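PDB 5J5U: RagB/SusD domain protein from Flavobacterium johnsoniae, which probably binds chitin or chitin fragments at the cell surface as the SusD-like component of a chitin utilization system. Local coordinates for residues P95-I106 / S157-V168; L172-K183 / N220-H228. All coordinates share one frame; numbering follows the deposited sequence.

How the interactions relate
Both contacts are partly buried and lie on the same side of the chain's centre, their own centres about 15 Å apart. Interaction 1 lies farther out, about 26 Å from the centre of the chain, with exposed residues at its edge. It ties the start of helix 98-119 to the end of helix 143-160 and the loop that follows it, mainly through side-chain amides and backbone carbonyls. Interaction 2 lies about 17 Å from that centre and joins the start of helix 178-195 to strand 224-226. Aromatic rings, sulfur and a salt bridge dominate there. The two meet directly: Val103 packs on Trp181, and Lys182 probably hydrogen-bonds the carbonyl of Phe158.

Interaction 1 of 2, residues P95-I106 / S157-V168; sequences PAASNMNAVAKI and SFTQLNASGGSV
Asn99 sets its buried amide against the type I turn Asn162-Gly165 and Gly166 just after it. Its OD1 accepts from Asn162 N at 2.8 Å, in the carbonyl plane and on a lone pair. Its ND2 gives one bond to Asn162 O, 2.8 Å away and close to the amide plane, and a second to Gly166 O at 3.0 Å. Three bonds therefore fix the rotation of the amide. The backbone joins in, since Asn99 N donates to Gly165 O at 2.9 Å in the first turn of helix 98-119. Asn162 OD1 accepts from Ser164 N, which forms an Asx turn.

A second amide, that of Gln160, fits as a knob among Ser98, Asn101, Ala102 and Lys105. CG stands anti to the backbone N (chi1 168°) and the chain runs on extended, which carries NE2 to Asn101 OD1 at 2.9 Å. The two amide planes are only 15° apart. NE2 also donates to Ser98 O, from above the carbonyl plane. Lys105 NZ binds the other end of the amide, at OE1.

Apolar contacts lie beside these bonds. Leu161 CD2 lies 3.7 Å from Ala102 CB. Val103 CG2 and Val168 CG2 meet tip to tip at 4.0 Å, and Met100 SD touches Val168 CG1. Gly166 makes a close CH-O contact, with its CA 3.3 Å from Ala96 O.

The contact joins the N-terminal end of helix 98-119 to the exit of helix 143-160 in the mainly helical SusD-like fold. Helix 178-195 packs on the Leu161 side, Trp181 against Leu161 and Ala185 against Ile106, while helix 66-90 lies against Asn101, Ala104 and Lys105.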
loop_
_atom_site.group_PDB
_atom_site.type_symbol
_atom_site.label_atom_id
_atom_site.label_comp_id
_atom_site.label_asym_id
_atom_site.label_seq_id
_atom_site.Cartn_x
_atom_site.Cartn_y
_atom_site.Cartn_z
ATOM N N PRO A 95 19.483 16.595 22.796
ATOM C CA PRO A 95 18.489 17.585 22.359
ATOM C C PRO A 95 18.777 18.094 20.954
ATOM O O PRO A 95 17.868 18.562 20.279
ATOM C CB PRO A 95 18.617 18.698 23.397
ATOM C CG PRO A 95 20.008 18.569 23.905
ATOM C CD PRO A 95 20.324 17.107 23.893
ATOM N N ALA A 96 20.037 18.029 20.536
ATOM C CA ALA A 96 20.421 18.391 19.170
ATOM C C ALA A 96 20.141 17.240 18.201
ATOM O O ALA A 96 20.515 17.295 17.027
ATOM C CB ALA A 96 21.896 18.783 19.113
ATOM N N ALA A 97 19.481 16.202 18.705
ATOM C CA ALA A 97 19.133 15.031 17.911
ATOM C C ALA A 97 17.650 14.699 18.014
ATOM O O ALA A 97 17.189 13.694 17.469
ATOM C CB ALA A 97 19.968 13.836 18.343
ATOM N N SER A 98 16.895 15.557 18.681
ATOM C CA SER A 98 15.505 15.239 18.948
ATOM C C SER A 98 14.714 15.095 17.650
ATOM O O SER A 98 13.947 14.136 17.481
ATOM C CB SER A 98 14.898 16.329 19.836
ATOM O OG SER A 98 13.504 16.184 19.982
ATOM N N ASN A 99 14.974 15.985 16.698
ATOM C CA ASN A 99 14.315 15.916 15.403
ATOM C C ASN A 99 14.602 14.617 14.669
ATOM O O ASN A 99 13.739 14.101 13.955
ATOM C CB ASN A 99 14.714 17.101 14.530
ATOM C CG ASN A 99 13.917 18.346 14.854
ATOM O OD1 ASN A 99 12.857 18.278 15.487
ATOM N ND2 ASN A 99 14.420 19.496 14.417
ATOM N N MET A 100 15.802 14.075 14.860
ATOM C CA MET A 100 16.122 12.800 14.237
ATOM C C MET A 100 15.363 11.707 14.968
ATOM O O MET A 100 14.774 10.826 14.344
ATOM C CB MET A 100 17.613 12.513 14.261
ATOM C CG MET A 100 17.992 11.318 13.412
ATOM S SD MET A 100 18.352 11.743 11.691
ATOM C CE MET A 100 19.865 12.688 11.930
ATOM N N ASN A 101 15.377 11.792 16.297
ATOM C CA ASN A 101 14.690 10.837 17.146
ATOM C C ASN A 101 13.221 10.720 16.755
ATOM O O ASN A 101 12.662 9.631 16.715
ATOM C CB ASN A 101 14.830 11.241 18.613
ATOM C CG ASN A 101 14.162 10.271 19.557
ATOM O OD1 ASN A 101 13.013 10.469 19.949
ATOM N ND2 ASN A 101 14.886 9.222 19.947
ATOM N N ALA A 102 12.606 11.853 16.466
ATOM C CA ALA A 102 11.218 11.860 16.048
ATOM C C ALA A 102 11.083 11.214 14.659
ATOM O O ALA A 102 10.209 10.353 14.442
ATOM C CB ALA A 102 10.667 13.282 16.047
ATOM N N VAL A 103 11.965 11.603 13.735
ATOM C CA VAL A 103 11.904 11.082 12.374
ATOM C C VAL A 103 12.014 9.546 12.396
ATOM O O VAL A 103 11.167 8.834 11.840
ATOM C CB VAL A 103 13.009 11.709 11.481
ATOM C CG1 VAL A 103 13.229 10.885 10.229
ATOM C CG2 VAL A 103 12.640 13.145 11.106
ATOM N N ALA A 104 13.034 9.049 13.084
ATOM C CA ALA A 104 13.214 7.632 13.238
ATOM C C ALA A 104 11.942 6.989 13.776
ATOM O O ALA A 104 11.524 5.949 13.276
ATOM C CB ALA A 104 14.386 7.346 14.143
ATOM N N LYS A 105 11.312 7.610 14.768
ATOM C CA LYS A 105 10.104 7.014 15.361
ATOM C C LYS A 105 8.978 6.924 14.327
ATOM O O LYS A 105 8.279 5.889 14.238
ATOM C CB LYS A 105 9.639 7.801 16.596
ATOM C CG LYS A 105 10.262 7.289 17.900
ATOM C CD LYS A 105 9.844 8.110 19.112
ATOM C CE LYS A 105 10.105 9.584 18.878
ATOM N NZ LYS A 105 9.924 10.388 20.101
ATOM N N ILE A 106 8.831 7.988 13.526
ATOM C CA ILE A 106 7.858 7.987 12.439
ATOM C C ILE A 106 8.231 6.862 11.471
ATOM O O ILE A 106 7.381 6.049 11.095
ATOM C CB ILE A 106 7.795 9.358 11.724
ATOM C CG1 ILE A 106 7.310 10.426 12.698
ATOM C CG2 ILE A 106 6.822 9.340 10.572
ATOM C CD1 ILE A 106 7.424 11.812 12.161
ATOM N N SER A 157 5.563 12.398 18.263
ATOM C CA SER A 157 6.602 12.744 17.295
ATOM C C SER A 157 6.249 14.002 16.527
ATOM O O SER A 157 7.130 14.789 16.181
ATOM C CB SER A 157 6.849 11.594 16.339
ATOM O OG SER A 157 7.433 10.527 17.059
ATOM N N PHE A 158 4.958 14.182 16.267
ATOM C CA PHE A 158 4.472 15.425 15.701
ATOM C C PHE A 158 4.835 16.586 16.614
ATOM O O PHE A 158 5.436 17.572 16.175
ATOM C CB PHE A 158 2.962 15.399 15.501
ATOM C CG PHE A 158 2.396 16.732 15.121
ATOM C CD1 PHE A 158 2.586 17.243 13.850
ATOM C CD2 PHE A 158 1.704 17.494 16.047
ATOM C CE1 PHE A 158 2.070 18.488 13.503
ATOM C CE2 PHE A 158 1.189 18.731 15.707
ATOM C CZ PHE A 158 1.372 19.229 14.436
ATOM N N THR A 159 4.454 16.462 17.882
ATOM C CA THR A 159 4.747 17.509 18.856
ATOM C C THR A 159 6.265 17.731 19.060
ATOM O O THR A 159 6.720 18.855 19.279
ATOM C CB THR A 159 4.056 17.179 20.185
ATOM O OG1 THR A 159 2.636 17.108 19.963
ATOM C CG2 THR A 159 4.368 18.226 21.250
ATOM N N GLN A 160 7.046 16.662 18.969
ATOM C CA GLN A 160 8.473 16.703 19.284
ATOM C C GLN A 160 9.318 17.377 18.197
ATOM O O GLN A 160 10.326 18.017 18.499
ATOM C CB GLN A 160 8.959 15.280 19.541
ATOM C CG GLN A 160 10.452 15.071 19.618
ATOM C CD GLN A 160 10.800 13.639 20.019
ATOM O OE1 GLN A 160 9.942 12.895 20.504
ATOM N NE2 GLN A 160 12.051 13.245 19.808
ATOM N N LEU A 161 8.910 17.244 16.937
ATOM C CA LEU A 161 9.587 17.939 15.830
ATOM C C LEU A 161 9.582 19.454 16.067
ATOM O O LEU A 161 8.519 20.077 16.130
ATOM C CB LEU A 161 8.918 17.602 14.493
ATOM C CG LEU A 161 9.202 16.200 13.952
ATOM C CD1 LEU A 161 8.384 15.910 12.706
ATOM C CD2 LEU A 161 10.676 16.061 13.654
ATOM N N ASN A 162 10.761 20.054 16.186
ATOM C CA ASN A 162 10.818 21.461 16.579
ATOM C C ASN A 162 12.007 22.197 15.947
ATOM O O ASN A 162 12.985 21.582 15.531
ATOM C CB ASN A 162 10.865 21.532 18.118
ATOM C CG ASN A 162 10.913 22.949 18.665
ATOM O OD1 ASN A 162 11.683 23.797 18.216
ATOM N ND2 ASN A 162 10.084 23.201 19.672
ATOM N N ALA A 163 11.910 23.523 15.885
ATOM C CA ALA A 163 12.963 24.375 15.327
ATOM C C ALA A 163 14.301 24.182 16.049
ATOM O O ALA A 163 15.366 24.443 15.494
ATOM C CB ALA A 163 12.539 25.832 15.392
ATOM N N SER A 164 14.231 23.735 17.299
ATOM C CA SER A 164 15.412 23.543 18.129
ATOM C C SER A 164 15.797 22.069 18.297
ATOM O O SER A 164 16.534 21.721 19.227
ATOM C CB SER A 164 15.167 24.159 19.510
ATOM O OG SER A 164 14.307 25.284 19.421
ATOM N N GLY A 165 15.294 21.207 17.414
ATOM C CA GLY A 165 15.556 19.777 17.515
ATOM C C GLY A 165 16.815 19.239 16.839
ATOM O O GLY A 165 17.060 18.031 16.827
ATOM N N GLY A 166 17.626 20.131 16.277
ATOM C CA GLY A 166 18.822 19.709 15.566
ATOM C C GLY A 166 18.463 19.457 14.119
ATOM O O GLY A 166 17.315 19.640 13.724
ATOM N N SER A 167 19.437 19.022 13.334
ATOM C CA SER A 167 19.225 18.823 11.906
ATOM C C SER A 167 18.947 17.340 11.577
ATOM O O SER A 167 19.392 16.434 12.287
ATOM C CB SER A 167 20.439 19.349 11.131
ATOM O OG SER A 167 20.354 19.081 9.746
ATOM N N VAL A 168 18.163 17.095 10.534
ATOM C CA VAL A 168 17.908 15.729 10.079
ATOM C C VAL A 168 18.742 15.355 8.850
ATOM O O VAL A 168 18.582 15.925 7.777
ATOM C CB VAL A 168 16.428 15.510 9.767
ATOM C CG1 VAL A 168 16.201 14.082 9.337
ATOM C CG2 VAL A 168 15.570 15.857 10.982
HETATM O O HOH W 1 18.346 16.176 15.086
#

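Interaction 2 of 2, residues L172-K183 / N220-H228; sequences LFYNGDISKWKK and NDDNCLMHH
Asp221 and Asp222 face two lysines from the first turns of helix 178-195. Lys183 NZ makes the firm salt bridge, reaching Asp222 OD2 at 2.8 Å from above the carboxylate plane. The bonds of Lys180 NZ to Asp221 O and Asp222 OD1 are doubtful, because NZ and OD1 lie too close in the model. Glu218 N also donates to OD2. Tyr174 OH donates to Asp222 O at 2.6 Å, and that oxygen lies at the edge of the ring, near its plane. Lys180 CB lies over the centre of one face of that ring, and Phe173 CB over the rim of the opposite face.

Tyr174 also opens a type I' turn to Asp177, which N-caps helix 178-195. Strand 224-226 pairs antiparallel with strand 332-335 within the mainly helical SusD-like fold (TPR clan). Its Cys224 and Met226 meet Leu172-Tyr174.

At chi1 -170° the Cys224 thiol points away from its own backbone N and over the Phe173 ring. The sulfur is 3.6 Å from the ring centroid and 17° off the normal. Leu225 turns its side chain away, but its O lies 3.3 Å from Phe173 CD1. Met226 bends at chi2 and chi3, and its CE packs 3.6 Å from Leu172 CD1. Leu25 and Ser28 of helix 16-29 also touch Met226.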
loop_
_atom_site.group_PDB
_atom_site.type_symbol
_atom_site.label_atom_id
_atom_site.label_comp_id
_atom_site.label_asym_id
_atom_site.label_seq_id
_atom_site.Cartn_x
_atom_site.Cartn_y
_atom_site.Cartn_z
ATOM N N LEU A 172 16.112 10.835 2.528
ATOM C CA LEU A 172 15.902 10.875 1.080
ATOM C C LEU A 172 14.463 11.253 0.701
ATOM O O LEU A 172 14.195 11.667 -0.420
ATOM C CB LEU A 172 16.260 9.525 0.460
ATOM C CG LEU A 172 17.731 9.147 0.613
ATOM C CD1 LEU A 172 17.980 7.730 0.106
ATOM C CD2 LEU A 172 18.642 10.138 -0.063
ATOM N N PHE A 173 13.546 11.102 1.643
ATOM C CA PHE A 173 12.146 11.411 1.399
ATOM C C PHE A 173 11.981 12.906 1.236
ATOM O O PHE A 173 11.267 13.389 0.358
ATOM C CB PHE A 173 11.255 10.949 2.565
ATOM C CG PHE A 173 11.102 9.455 2.700
ATOM C CD1 PHE A 173 11.401 8.599 1.651
ATOM C CD2 PHE A 173 10.645 8.917 3.897
ATOM C CE1 PHE A 173 11.263 7.227 1.791
ATOM C CE2 PHE A 173 10.488 7.545 4.051
ATOM C CZ PHE A 173 10.801 6.693 2.996
ATOM N N TYR A 174 12.634 13.637 2.126
ATOM C CA TYR A 174 12.339 15.046 2.303
ATOM C C TYR A 174 13.541 15.928 2.570
ATOM O O TYR A 174 13.372 17.117 2.827
ATOM C CB TYR A 174 11.353 15.217 3.465
ATOM C CG TYR A 174 9.980 14.624 3.255
ATOM C CD1 TYR A 174 9.408 13.795 4.215
ATOM C CD2 TYR A 174 9.248 14.909 2.119
ATOM C CE1 TYR A 174 8.144 13.259 4.041
ATOM C CE2 TYR A 174 7.972 14.380 1.934
ATOM C CZ TYR A 174 7.426 13.548 2.902
ATOM O OH TYR A 174 6.147 13.023 2.732
ATOM N N ASN A 175 14.742 15.358 2.533
ATOM C CA ASN A 175 15.964 16.119 2.807
ATOM C C ASN A 175 15.889 16.889 4.117
ATOM O O ASN A 175 16.325 18.040 4.177
ATOM C CB ASN A 175 16.269 17.116 1.679
ATOM C CG ASN A 175 16.583 16.448 0.372
ATOM O OD1 ASN A 175 17.449 15.572 0.287
ATOM N ND2 ASN A 175 15.872 16.854 -0.668
ATOM N N GLY A 176 15.300 16.268 5.140
ATOM C CA GLY A 176 15.302 16.794 6.497
ATOM C C GLY A 176 14.328 17.922 6.810
ATOM O O GLY A 176 14.324 18.447 7.923
ATOM N N ASP A 177 13.476 18.287 5.862
ATOM C CA ASP A 177 12.470 19.301 6.154
ATOM C C ASP A 177 11.532 18.743 7.208
ATOM O O ASP A 177 10.775 17.821 6.930
ATOM C CB ASP A 177 11.702 19.703 4.886
ATOM C CG ASP A 177 10.610 20.767 5.149
ATOM O OD1 ASP A 177 10.253 21.031 6.321
ATOM O OD2 ASP A 177 10.082 21.348 4.174
ATOM N N ILE A 178 11.586 19.280 8.424
ATOM C CA ILE A 178 10.754 18.733 9.495
ATOM C C ILE A 178 9.277 19.062 9.294
ATOM O O ILE A 178 8.416 18.329 9.777
ATOM C CB ILE A 178 11.194 19.211 10.916
ATOM C CG1 ILE A 178 10.858 20.684 11.156
ATOM C CG2 ILE A 178 12.669 18.935 11.155
ATOM C CD1 ILE A 178 11.007 21.103 12.616
ATOM N N SER A 179 8.981 20.131 8.558
ATOM C CA SER A 179 7.594 20.512 8.299
ATOM C C SER A 179 6.875 19.430 7.501
ATOM O O SER A 179 5.672 19.218 7.648
ATOM C CB SER A 179 7.523 21.836 7.541
ATOM O OG SER A 179 8.028 21.696 6.221
ATOM N N LYS A 180 7.609 18.766 6.619
ATOM C CA LYS A 180 7.022 17.687 5.841
ATOM C C LYS A 180 6.902 16.444 6.730
ATOM O O LYS A 180 5.936 15.683 6.638
ATOM C CB LYS A 180 7.848 17.418 4.578
ATOM C CG LYS A 180 7.588 18.428 3.448
ATOM C CD LYS A 180 8.414 18.093 2.210
ATOM C CE LYS A 180 7.983 18.880 0.986
ATOM N NZ LYS A 180 6.509 18.875 0.856
ATOM N N TRP A 181 7.865 16.264 7.623
ATOM C CA TRP A 181 7.802 15.130 8.520
ATOM C C TRP A 181 6.587 15.218 9.447
ATOM O O TRP A 181 5.954 14.197 9.756
ATOM C CB TRP A 181 9.098 15.003 9.317
ATOM C CG TRP A 181 10.146 14.274 8.539
ATOM C CD1 TRP A 181 11.201 14.820 7.866
ATOM C CD2 TRP A 181 10.198 12.866 8.293
ATOM N NE1 TRP A 181 11.925 13.836 7.243
ATOM C CE2 TRP A 181 11.330 12.626 7.486
ATOM C CE3 TRP A 181 9.403 11.786 8.679
ATOM C CZ2 TRP A 181 11.689 11.346 7.062
ATOM C CZ3 TRP A 181 9.764 10.512 8.267
ATOM C CH2 TRP A 181 10.896 10.299 7.469
ATOM N N LYS A 182 6.229 16.433 9.855
ATOM C CA LYS A 182 5.031 16.614 10.678
ATOM C C LYS A 182 3.788 16.103 9.960
ATOM O O LYS A 182 3.052 15.249 10.483
ATOM C CB LYS A 182 4.853 18.083 11.061
ATOM C CG LYS A 182 5.884 18.562 12.074
ATOM C CD LYS A 182 5.719 20.032 12.430
ATOM C CE LYS A 182 6.470 20.343 13.724
ATOM N NZ LYS A 182 5.570 20.483 14.924
ATOM N N LYS A 183 3.572 16.595 8.745
ATOM C CA LYS A 183 2.385 16.213 7.978
ATOM C C LYS A 183 2.394 14.734 7.577
ATOM O O LYS A 183 1.328 14.116 7.506
ATOM C CB LYS A 183 2.258 17.093 6.741
ATOM C CG LYS A 183 2.269 18.579 7.075
ATOM C CD LYS A 183 2.035 19.429 5.845
ATOM C CE LYS A 183 3.367 19.886 5.266
ATOM N NZ LYS A 183 3.154 20.656 4.013
ATOM N N ASN A 220 0.218 17.359 -3.535
ATOM C CA ASN A 220 1.096 16.320 -4.055
ATOM C C ASN A 220 2.583 16.576 -3.797
ATOM O O ASN A 220 3.392 15.646 -3.846
ATOM C CB ASN A 220 0.852 16.149 -5.552
ATOM C CG ASN A 220 -0.329 15.230 -5.852
ATOM O OD1 ASN A 220 -1.077 14.833 -4.951
ATOM N ND2 ASN A 220 -0.496 14.885 -7.121
ATOM N N ASP A 221 2.946 17.834 -3.534
ATOM C CA ASP A 221 4.331 18.201 -3.209
ATOM C C ASP A 221 4.817 17.562 -1.922
ATOM O O ASP A 221 6.018 17.397 -1.712
ATOM C CB ASP A 221 4.475 19.712 -3.085
ATOM C CG ASP A 221 4.309 20.418 -4.400
ATOM O OD1 ASP A 221 4.354 19.729 -5.441
ATOM O OD2 ASP A 221 4.119 21.653 -4.390
ATOM N N ASP A 222 3.868 17.226 -1.058
ATOM C CA ASP A 222 4.171 16.669 0.245
ATOM C C ASP A 222 4.265 15.141 0.253
ATOM O O ASP A 222 4.664 14.557 1.259
ATOM C CB ASP A 222 3.100 17.119 1.237
ATOM C CG ASP A 222 3.134 18.613 1.482
ATOM O OD1 ASP A 222 4.231 19.198 1.344
ATOM O OD2 ASP A 222 2.080 19.197 1.827
ATOM N N ASN A 223 3.883 14.507 -0.858
ATOM C CA ASN A 223 3.936 13.044 -1.001
ATOM C C ASN A 223 5.242 12.423 -0.534
ATOM O O ASN A 223 6.308 12.988 -0.735
ATOM C CB ASN A 223 3.697 12.636 -2.448
ATOM C CG ASN A 223 2.274 12.782 -2.852
ATOM O OD1 ASN A 223 1.472 13.299 -2.086
ATOM N ND2 ASN A 223 1.936 12.321 -4.056
ATOM N N CYS A 224 5.144 11.253 0.091
ATOM C CA CYS A 224 6.325 10.519 0.507
ATOM C C CYS A 224 6.838 9.608 -0.618
ATOM O O CYS A 224 6.214 8.600 -0.953
ATOM C CB CYS A 224 6.022 9.707 1.760
ATOM S SG CYS A 224 7.464 9.020 2.479
ATOM N N LEU A 225 7.972 9.995 -1.194
ATOM C CA LEU A 225 8.574 9.356 -2.370
ATOM C C LEU A 225 9.988 8.936 -2.129
ATOM O O LEU A 225 10.725 9.616 -1.424
ATOM C CB LEU A 225 8.609 10.315 -3.569
ATOM C CG LEU A 225 7.445 10.560 -4.506
ATOM C CD1 LEU A 225 6.746 9.261 -4.860
ATOM C CD2 LEU A 225 6.522 11.582 -3.884
ATOM N N MET A 226 10.382 7.834 -2.746
ATOM C CA MET A 226 11.787 7.553 -2.953
ATOM C C MET A 226 12.092 7.697 -4.442
ATOM O O MET A 226 11.469 7.026 -5.275
ATOM C CB MET A 226 12.168 6.156 -2.499
ATOM C CG MET A 226 13.600 5.839 -2.853
ATOM S SD MET A 226 14.706 6.984 -1.986
ATOM C CE MET A 226 14.761 6.165 -0.376
ATOM N N HIS A 227 13.005 8.604 -4.773
ATOM C CA HIS A 227 13.530 8.714 -6.125
ATOM C C HIS A 227 14.711 7.766 -6.233
ATOM O O HIS A 227 15.609 7.792 -5.392
ATOM C CB HIS A 227 13.929 10.149 -6.454
ATOM C CG HIS A 227 12.783 11.103 -6.386
ATOM N ND1 HIS A 227 11.941 11.325 -7.450
ATOM C CD2 HIS A 227 12.334 11.882 -5.375
ATOM C CE1 HIS A 227 11.025 12.213 -7.103
ATOM N NE2 HIS A 227 11.244 12.567 -5.849
ATOM N N HIS A 228 14.654 6.893 -7.233
ATOM C CA HIS A 228 15.631 5.814 -7.448
ATOM C C HIS A 228 16.664 6.108 -8.540
ATOM O O HIS A 228 16.307 6.375 -9.682
ATOM C CB HIS A 228 14.895 4.494 -7.753
ATOM C CG HIS A 228 14.297 3.855 -6.537
ATOM N ND1 HIS A 228 15.050 3.144 -5.627
ATOM C CD2 HIS A 228 13.027 3.843 -6.064
ATOM C CE1 HIS A 228 14.269 2.714 -4.653
ATOM N NE2 HIS A 228 13.036 3.120 -4.896
#